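Local coordinates for protein putative GTP pyrophosphokinase (Streptococcus mutans, PDB 3L9D) that probably transfers pyrophosphate from ATP to GTP, the first step of ppGpp synthesis, at residues A[104-109]-A[168-173]; A[132-137]-A[154-159]. All blocks are in the same frame, centred on the assembly; numbering follows the deposited sequence.

Interaction 1 (A[104-109]-A[168-173])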
loop_
_atom_site.group_PDB
_atom_site.type_symbol
_atom_site.label_atom_id
_atom_site.label_comp_id
_atom_site.label_asym_id
_atom_site.label_seq_id
_atom_site.Cartn_x
_atom_site.Cartn_y
_atom_site.Cartn_z
ATOM N N ASP A 104 -9.670 -5.012 -0.400
ATOM C CA ASP A 104 -8.232 -5.222 -0.477
ATOM C C ASP A 104 -7.831 -6.599 -1.004
ATOM O O ASP A 104 -6.806 -7.146 -0.612
ATOM C CB ASP A 104 -7.596 -4.985 0.896
ATOM C CG ASP A 104 -8.192 -5.880 2.002
ATOM O OD1 ASP A 104 -9.255 -6.502 1.801
ATOM O OD2 ASP A 104 -7.579 -5.955 3.091
ATOM N N ILE A 105 -8.635 -7.174 -1.882
ATOM C CA ILE A 105 -8.237 -8.441 -2.456
ATOM C C ILE A 105 -6.929 -8.234 -3.245
ATOM O O ILE A 105 -5.884 -8.793 -2.896
ATOM C CB ILE A 105 -9.365 -9.072 -3.279
ATOM C CG1 ILE A 105 -10.530 -9.405 -2.338
ATOM C CG2 ILE A 105 -8.873 -10.315 -4.031
ATOM C CD1 ILE A 105 -11.665 -10.154 -2.984
ATOM N N ALA A 106 -6.964 -7.395 -4.273
ATOM C CA ALA A 106 -5.714 -6.948 -4.864
ATOM C C ALA A 106 -5.107 -5.951 -3.893
ATOM O O ALA A 106 -5.797 -5.040 -3.427
ATOM C CB ALA A 106 -5.954 -6.304 -6.208
ATOM N N GLY A 107 -3.826 -6.123 -3.584
ATOM C CA GLY A 107 -3.146 -5.198 -2.697
ATOM C C GLY A 107 -1.852 -4.674 -3.288
ATOM O O GLY A 107 -1.027 -5.457 -3.753
ATOM N N LEU A 108 -1.668 -3.354 -3.281
ATOM C CA LEU A 108 -0.461 -2.762 -3.841
ATOM C C LEU A 108 0.273 -1.887 -2.851
ATOM O O LEU A 108 -0.329 -1.291 -1.965
ATOM C CB LEU A 108 -0.774 -1.967 -5.103
ATOM C CG LEU A 108 -0.885 -2.819 -6.367
ATOM C CD1 LEU A 108 -2.280 -2.802 -6.908
ATOM C CD2 LEU A 108 0.120 -2.338 -7.408
ATOM N N ARG A 109 1.584 -1.808 -3.009
ATOM C CA ARG A 109 2.397 -0.989 -2.129
ATOM C C ARG A 109 3.273 -0.041 -2.917
ATOM O O ARG A 109 4.059 -0.471 -3.739
ATOM C CB ARG A 109 3.280 -1.859 -1.245
ATOM C CG ARG A 109 2.499 -2.671 -0.274
ATOM C CD ARG A 109 3.303 -2.927 0.970
ATOM N NE ARG A 109 2.479 -3.642 1.939
ATOM C CZ ARG A 109 2.855 -4.763 2.547
ATOM N NH1 ARG A 109 4.057 -5.282 2.282
ATOM N NH2 ARG A 109 2.030 -5.355 3.417
ATOM N N ILE A 168 -13.012 -4.424 -10.148
ATOM C CA ILE A 168 -12.456 -4.921 -8.874
ATOM C C ILE A 168 -11.931 -3.795 -7.967
ATOM O O ILE A 168 -11.654 -2.695 -8.417
ATOM C CB ILE A 168 -11.330 -5.960 -9.102
ATOM C CG1 ILE A 168 -10.122 -5.323 -9.797
ATOM C CG2 ILE A 168 -11.851 -7.139 -9.927
ATOM C CD1 ILE A 168 -9.080 -4.810 -8.874
ATOM N N MET A 169 -11.789 -4.065 -6.677
ATOM C CA MET A 169 -11.221 -3.061 -5.786
ATOM C C MET A 169 -9.819 -3.462 -5.358
ATOM O O MET A 169 -9.566 -4.619 -5.027
ATOM C CB MET A 169 -12.111 -2.838 -4.564
ATOM C CG MET A 169 -13.217 -1.805 -4.776
ATOM S SD MET A 169 -14.135 -1.504 -3.249
ATOM C CE MET A 169 -15.237 -2.912 -3.229
ATOM N N ALA A 170 -8.909 -2.500 -5.386
ATOM C CA ALA A 170 -7.545 -2.748 -4.968
ATOM C C ALA A 170 -7.181 -1.832 -3.797
ATOM O O ALA A 170 -7.583 -0.666 -3.757
ATOM C CB ALA A 170 -6.593 -2.541 -6.124
ATOM N N GLU A 171 -6.432 -2.356 -2.834
ATOM C CA GLU A 171 -5.916 -1.491 -1.789
ATOM C C GLU A 171 -4.461 -1.091 -2.039
ATOM O O GLU A 171 -3.562 -1.935 -2.060
ATOM C CB GLU A 171 -6.039 -2.146 -0.434
ATOM C CG GLU A 171 -5.222 -1.412 0.596
ATOM C CD GLU A 171 -5.575 -1.815 1.998
ATOM O OE1 GLU A 171 -4.869 -2.694 2.549
ATOM O OE2 GLU A 171 -6.566 -1.250 2.541
ATOM N N ILE A 172 -4.244 0.199 -2.247
ATOM C CA ILE A 172 -2.912 0.748 -2.408
ATOM C C ILE A 172 -2.413 1.329 -1.091
ATOM O O ILE A 172 -3.000 2.266 -0.548
ATOM C CB ILE A 172 -2.934 1.870 -3.451
ATOM C CG1 ILE A 172 -3.495 1.343 -4.761
ATOM C CG2 ILE A 172 -1.550 2.438 -3.669
ATOM C CD1 ILE A 172 -4.043 2.425 -5.654
ATOM N N GLN A 173 -1.333 0.785 -0.556
ATOM C CA GLN A 173 -0.723 1.409 0.615
ATOM C C GLN A 173 0.529 2.156 0.227
ATOM O O GLN A 173 1.349 1.639 -0.541
ATOM C CB GLN A 173 -0.417 0.385 1.707
ATOM C CG GLN A 173 -1.683 -0.165 2.332
ATOM C CD GLN A 173 -1.395 -1.110 3.457
ATOM O OE1 GLN A 173 -0.489 -0.879 4.254
ATOM N NE2 GLN A 173 -2.157 -2.194 3.531
HETATM O O HOH W 1 -8.560 -3.464 4.104
HETATM O O HOH W 2 -10.863 -6.428 -3.496
#
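Glu171 exchanges both of its backbone hydrogen bonds with the strand 106-109, its N giving to Ala106 O (2.8 Å) and its O taking from Leu108 N (2.7 Å, nearly straight at 172°). Gln173 N continues the series to Leu108 O, which makes this a regular parallel pairing. Weaker CA-H...O contacts fill in between, such as Arg109 CA to Gln173 O. Just before strand 106-109 begins, a water takes over the bridging: it accepts from Ile105 N and probably donates to Met169 O.

On the polar face, CB of Asp104 presses on CB of Glu171 at 3.5 Å, and the two carboxylates come near each other, Asp104 OD2 lying 4.3 Å from Glu171 OE1. A second water joins them by weak bonds, while Lys79 and Arg91 form long, weak ion pairs with Asp104 OD2. The Glu171 chain runs out extended, with CG opposite the backbone N (chi1 166°). Its OE1 receives NE2 of Gln173 (2.9 Å), which arrives from above the carboxylate plane.

The other face is apolar. CB of Ala106 meets CB of Ala170 (3.8 Å), Leu108 CB lies against CG1 of Ile172, and Leu51 of helix 42-64 packs on Leu108. A parallel central pair with one apolar face and one polar face fits the mixed sheet of the nucleotidyltransferase-like RelA/SpoT synthetase domain, where Asp104 and Glu171 probably occupy the positions of the acidic synthetase-site residues of relatives.

Interaction 2 (A[132-137]-A[154-159])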
loop_
_atom_site.group_PDB
_atom_site.type_symbol
_atom_site.label_atom_id
_atom_site.label_comp_id
_atom_site.label_asym_id
_atom_site.label_seq_id
_atom_site.Cartn_x
_atom_site.Cartn_y
_atom_site.Cartn_z
ATOM N N LYS A 132 -10.704 4.822 -10.282
ATOM C CA LYS A 132 -11.325 5.880 -9.507
ATOM C C LYS A 132 -11.021 5.674 -8.019
ATOM O O LYS A 132 -11.225 4.576 -7.479
ATOM C CB LYS A 132 -12.835 5.909 -9.764
ATOM C CG LYS A 132 -13.526 7.146 -9.202
ATOM C CD LYS A 132 -14.242 6.869 -7.868
ATOM C CE LYS A 132 -14.794 8.168 -7.245
ATOM N NZ LYS A 132 -15.882 7.875 -6.283
ATOM N N VAL A 133 -10.518 6.719 -7.370
ATOM C CA VAL A 133 -10.300 6.693 -5.925
ATOM C C VAL A 133 -11.641 6.728 -5.164
ATOM O O VAL A 133 -12.434 7.634 -5.353
ATOM C CB VAL A 133 -9.390 7.866 -5.510
ATOM C CG1 VAL A 133 -9.179 7.891 -4.019
ATOM C CG2 VAL A 133 -8.064 7.763 -6.248
ATOM N N ILE A 134 -11.908 5.738 -4.318
ATOM C CA ILE A 134 -13.191 5.711 -3.611
ATOM C C ILE A 134 -13.071 5.754 -2.101
ATOM O O ILE A 134 -14.083 5.890 -1.408
ATOM C CB ILE A 134 -14.060 4.485 -3.946
ATOM C CG1 ILE A 134 -13.346 3.216 -3.521
ATOM C CG2 ILE A 134 -14.445 4.467 -5.424
ATOM C CD1 ILE A 134 -14.250 2.047 -3.449
ATOM N N GLN A 135 -11.854 5.622 -1.585
ATOM C CA GLN A 135 -11.658 5.756 -0.158
ATOM C C GLN A 135 -10.221 6.092 0.189
ATOM O O GLN A 135 -9.299 5.532 -0.381
ATOM C CB GLN A 135 -12.094 4.481 0.532
ATOM C CG GLN A 135 -12.227 4.599 2.016
ATOM C CD GLN A 135 -12.297 3.251 2.675
ATOM O OE1 GLN A 135 -13.380 2.733 2.948
ATOM N NE2 GLN A 135 -11.133 2.666 2.938
ATOM N N GLU A 136 -10.025 7.017 1.122
ATOM C CA GLU A 136 -8.683 7.296 1.644
ATOM C C GLU A 136 -8.669 7.199 3.162
ATOM O O GLU A 136 -9.638 7.559 3.809
ATOM C CB GLU A 136 -8.190 8.678 1.203
ATOM C CG GLU A 136 -8.208 8.887 -0.288
ATOM C CD GLU A 136 -7.563 10.195 -0.683
ATOM O OE1 GLU A 136 -6.667 10.677 0.051
ATOM O OE2 GLU A 136 -7.952 10.734 -1.738
ATOM N N ARG A 137 -7.578 6.700 3.724
ATOM C CA ARG A 137 -7.433 6.660 5.171
ATOM C C ARG A 137 -6.011 6.997 5.584
ATOM O O ARG A 137 -5.063 6.329 5.180
ATOM C CB ARG A 137 -7.807 5.291 5.706
ATOM C CG ARG A 137 -9.278 5.032 5.748
ATOM C CD ARG A 137 -9.516 3.650 6.303
ATOM N NE ARG A 137 -10.932 3.345 6.405
ATOM C CZ ARG A 137 -11.418 2.116 6.506
ATOM N NH1 ARG A 137 -10.586 1.071 6.508
ATOM N NH2 ARG A 137 -12.735 1.931 6.586
ATOM N N ILE A 154 -8.228 3.102 -1.588
ATOM C CA ILE A 154 -8.957 2.064 -2.272
ATOM C C ILE A 154 -9.381 2.608 -3.628
ATOM O O ILE A 154 -9.870 3.739 -3.739
ATOM C CB ILE A 154 -10.175 1.574 -1.461
ATOM C CG1 ILE A 154 -9.733 1.068 -0.076
ATOM C CG2 ILE A 154 -10.933 0.484 -2.223
ATOM C CD1 ILE A 154 -8.637 -0.000 -0.097
ATOM N N VAL A 155 -9.147 1.811 -4.662
ATOM C CA VAL A 155 -9.480 2.204 -6.008
ATOM C C VAL A 155 -10.352 1.139 -6.657
ATOM O O VAL A 155 -10.175 -0.055 -6.407
ATOM C CB VAL A 155 -8.213 2.499 -6.865
ATOM C CG1 VAL A 155 -7.479 3.740 -6.343
ATOM C CG2 VAL A 155 -7.268 1.257 -6.953
ATOM N N GLU A 156 -11.336 1.587 -7.435
ATOM C CA GLU A 156 -12.073 0.711 -8.333
ATOM C C GLU A 156 -11.310 0.692 -9.637
ATOM O O GLU A 156 -11.005 1.750 -10.205
ATOM C CB GLU A 156 -13.464 1.247 -8.622
ATOM C CG GLU A 156 -14.427 1.170 -7.498
ATOM C CD GLU A 156 -15.777 1.746 -7.874
ATOM O OE1 GLU A 156 -15.959 2.139 -9.051
ATOM O OE2 GLU A 156 -16.656 1.800 -6.991
ATOM N N TYR A 157 -11.007 -0.509 -10.110
ATOM C CA TYR A 157 -10.189 -0.689 -11.294
ATOM C C TYR A 157 -10.910 -1.601 -12.267
ATOM O O TYR A 157 -11.237 -2.740 -11.926
ATOM C CB TYR A 157 -8.828 -1.275 -10.926
ATOM C CG TYR A 157 -7.912 -1.346 -12.106
ATOM C CD1 TYR A 157 -7.273 -0.204 -12.578
ATOM C CD2 TYR A 157 -7.704 -2.543 -12.782
ATOM C CE1 TYR A 157 -6.430 -0.262 -13.686
ATOM C CE2 TYR A 157 -6.868 -2.605 -13.901
ATOM C CZ TYR A 157 -6.235 -1.462 -14.332
ATOM O OH TYR A 157 -5.412 -1.506 -15.423
ATOM N N PRO A 158 -11.206 -1.090 -13.469
ATOM C CA PRO A 158 -11.849 -1.922 -14.483
ATOM C C PRO A 158 -10.821 -2.798 -15.171
ATOM O O PRO A 158 -9.853 -2.290 -15.748
ATOM C CB PRO A 158 -12.418 -0.899 -15.467
ATOM C CG PRO A 158 -12.532 0.372 -14.685
ATOM C CD PRO A 158 -11.345 0.344 -13.771
ATOM N N VAL A 159 -11.016 -4.108 -15.102
ATOM C CA VAL A 159 -10.116 -5.022 -15.777
ATOM C C VAL A 159 -10.859 -5.827 -16.831
ATOM O O VAL A 159 -11.831 -6.510 -16.524
ATOM C CB VAL A 159 -9.416 -5.965 -14.785
ATOM C CG1 VAL A 159 -10.425 -6.669 -13.921
ATOM C CG2 VAL A 159 -8.556 -6.969 -15.536
#
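The side-chain amide of Gln135 touches Ile154 with its NE2, 3.7 Å from CG1, the two side chains lying alongside and pointing the same way. That same NE2 sits over the centre of one guanidinium face of Arg137, 3.5 Å above its plane, and OE1 is bonded to Gln103, so both ends of the amide have neighbours. The carboxylate of Glu156 meets a methyl instead: its OE2 is 3.8 Å from CG2 of Ile134, whose side chain crosses that of Glu156 at about a right angle.

The antiparallel register slips by one residue here. Ile134 and Gln135 both face Ile154, a classic beta bulge; Ile154 O takes a straight bond from Ile134 N (2.9 Å, 174°) and a weak one from Gln135 N (3.5 Å), and Ile154 N gives to Gln135 O. Beyond the bulge, Lys132 and Glu156 form a regular hydrogen-bonded pair, with donors in the carbonyl planes.

With CG1 set between the backbone N and the carbonyl carbon (chi1 62°), Ile134 lays that atom 3.5 Å from Ile154 O and its CD1 against Ile154 CG2. On the face opposite Gln135, Ile154 and Glu156, CG2 of Val133 meets CG1 of Val155 at 4.1 Å. Strand 132-139 is outermost within the chain, whereas strand 150-161 is paired along its other edge with strand 164-176; helix 42-64 receives Tyr157 and Val159.

Overall arrangement
Interactions 1 and 2 lie in one mixed sheet, their centres about 8 Å apart, and meet where the antiparallel strands 150-161 and 164-176 run side by side. Probable backbone bonds join Ile168 to Tyr157 and Ala170 to Val155, while Glu171 packs on Ile154 and Met169 on Ile134. Along the chain, strand 106-112 comes first; the hairpin of 132-139 and 150-161 follows, and 164-176 then returns to pair with the first. The hairpin contact thus lies wholly within the span bridged by the parallel one. Local and long-range pairings together carry the sheet from its central strands to an outer edge, and helix 42-64 is shared by both.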